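Local coordinates for antigen MTB48, Mycobacterial protein (Mycobacterium smegmatis, PDB 4WJ1), which probably takes part in DNA conjugation, at least in the recipient strain, as a protein of the ESX-1 type VII secretion system, at residues Thr243-Ala246 and Asp250-Asn253. Sequence-based numbering, arbitrary orientation.
Sequences TEWA and DRQN
Trp245 meets Arg251 in a CH-pi contact at the surface, between the loop after helix 234-242 and the first turn of helix 248-272, at one far end of the elongated helical bundle, within the PPE domain of EspB. The methylenes of the arginine make the closest approaches: CG of Arg251 sits 3.7 Å from the centroid of the five-membered ring of Trp245, 14° off the ring normal. With CG anti to the backbone N (chi1 -170°), the extended arginine runs over the pyrrole side of the indole, and its CD comes within 3.5 Å of Trp245 CD1. The guanidinium is not stacked; its plane stands 68° from the ring, with CD1 of Trp245 at its edge, while NH1 makes a salt bridge to Glu248. On the opposite face of the indole, CG2 of Thr243 lies 3.6 Å above the plane, so the ring is sandwiched between aliphatic groups. Its NE1 donates to the carbonyl O of Phe240 in the preceding helix, which helps to hold the ring's rotation. At the margin, Ala246 CB lies 4.2 Å from OD2 of Asp250; the other carboxylate oxygen, OD1, is hydrogen-bonded to Ser247 OG. Dispersion and hydrophobic contact therefore join loop and helix here, while the polar ends of Trp245 and Arg251 are engaged elsewhere.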
loop_
_atom_site.group_PDB
_atom_site.type_symbol
_atom_site.label_atom_id
_atom_site.label_comp_id
_atom_site.label_asym_id
_atom_site.label_seq_id
_atom_site.Cartn_x
_atom_site.Cartn_y
_atom_site.Cartn_z
ATOM N N THR A 243 10.838 45.387 -20.610
ATOM C CA THR A 243 10.359 45.645 -21.962
ATOM C C THR A 243 10.040 47.121 -22.151
ATOM O O THR A 243 9.369 47.736 -21.319
ATOM C CB THR A 243 9.114 44.807 -22.285
ATOM O OG1 THR A 243 9.477 43.427 -22.295
ATOM C CG2 THR A 243 8.561 45.161 -23.647
ATOM N N GLU A 244 10.527 47.693 -23.247
ATOM C CA GLU A 244 10.216 49.076 -23.555
ATOM C C GLU A 244 8.891 49.126 -24.289
ATOM O O GLU A 244 8.810 48.805 -25.472
ATOM C CB GLU A 244 11.332 49.721 -24.380
ATOM C CG GLU A 244 12.633 49.874 -23.606
ATOM C CD GLU A 244 13.757 50.429 -24.455
ATOM O OE1 GLU A 244 13.572 50.544 -25.689
ATOM O OE2 GLU A 244 14.826 50.741 -23.886
ATOM N N TRP A 245 7.845 49.517 -23.571
ATOM C CA TRP A 245 6.507 49.516 -24.133
ATOM C C TRP A 245 6.256 50.783 -24.925
ATOM O O TRP A 245 6.509 51.885 -24.439
ATOM C CB TRP A 245 5.470 49.349 -23.021
ATOM C CG TRP A 245 5.660 48.053 -22.286
ATOM C CD1 TRP A 245 6.343 47.865 -21.121
ATOM C CD2 TRP A 245 5.194 46.761 -22.692
ATOM N NE1 TRP A 245 6.315 46.540 -20.768
ATOM C CE2 TRP A 245 5.619 45.841 -21.715
ATOM C CE3 TRP A 245 4.457 46.296 -23.783
ATOM C CZ2 TRP A 245 5.330 44.479 -21.796
ATOM C CZ3 TRP A 245 4.172 44.949 -23.863
ATOM C CH2 TRP A 245 4.612 44.052 -22.875
ATOM N N ALA A 246 5.769 50.606 -26.151
ATOM C CA ALA A 246 5.466 51.711 -27.056
ATOM C C ALA A 246 4.589 52.764 -26.386
ATOM O O ALA A 246 4.833 53.971 -26.510
ATOM C CB ALA A 246 4.786 51.185 -28.323
ATOM N N ASP A 250 -0.575 49.789 -24.354
ATOM C CA ASP A 250 -0.035 48.484 -24.731
ATOM C C ASP A 250 0.397 47.685 -23.511
ATOM O O ASP A 250 0.082 46.501 -23.385
ATOM C CB ASP A 250 1.152 48.639 -25.681
ATOM C CG ASP A 250 0.746 49.182 -27.024
ATOM O OD1 ASP A 250 -0.180 50.020 -27.059
ATOM O OD2 ASP A 250 1.342 48.760 -28.039
ATOM N N ARG A 251 1.123 48.358 -22.625
ATOM C CA ARG A 251 1.623 47.761 -21.401
ATOM C C ARG A 251 0.481 47.183 -20.572
ATOM O O ARG A 251 0.603 46.095 -20.013
ATOM C CB ARG A 251 2.408 48.800 -20.596
ATOM C CG ARG A 251 3.177 48.239 -19.428
ATOM C CD ARG A 251 4.125 49.269 -18.813
ATOM N NE ARG A 251 4.724 48.737 -17.591
ATOM C CZ ARG A 251 4.269 48.997 -16.370
ATOM N NH1 ARG A 251 3.225 49.807 -16.217
ATOM N NH2 ARG A 251 4.856 48.457 -15.307
ATOM N N GLN A 252 -0.644 47.885 -20.514
ATOM C CA GLN A 252 -1.756 47.414 -19.689
ATOM C C GLN A 252 -2.466 46.231 -20.328
ATOM O O GLN A 252 -2.914 45.326 -19.629
ATOM C CB GLN A 252 -2.745 48.549 -19.427
ATOM C CG GLN A 252 -2.146 49.702 -18.624
ATOM C CD GLN A 252 -1.759 49.276 -17.219
ATOM O OE1 GLN A 252 -2.361 48.363 -16.653
ATOM N NE2 GLN A 252 -0.744 49.923 -16.657
ATOM N N ASN A 253 -2.569 46.230 -21.652
ATOM C CA ASN A 253 -3.140 45.085 -22.355
ATOM C C ASN A 253 -2.278 43.849 -22.133
ATOM O O ASN A 253 -2.793 42.744 -21.940
ATOM C CB ASN A 253 -3.290 45.376 -23.846
ATOM C CG ASN A 253 -4.370 46.412 -24.127
ATOM O OD1 ASN A 253 -5.359 46.507 -23.395
ATOM N ND2 ASN A 253 -4.181 47.199 -25.187
#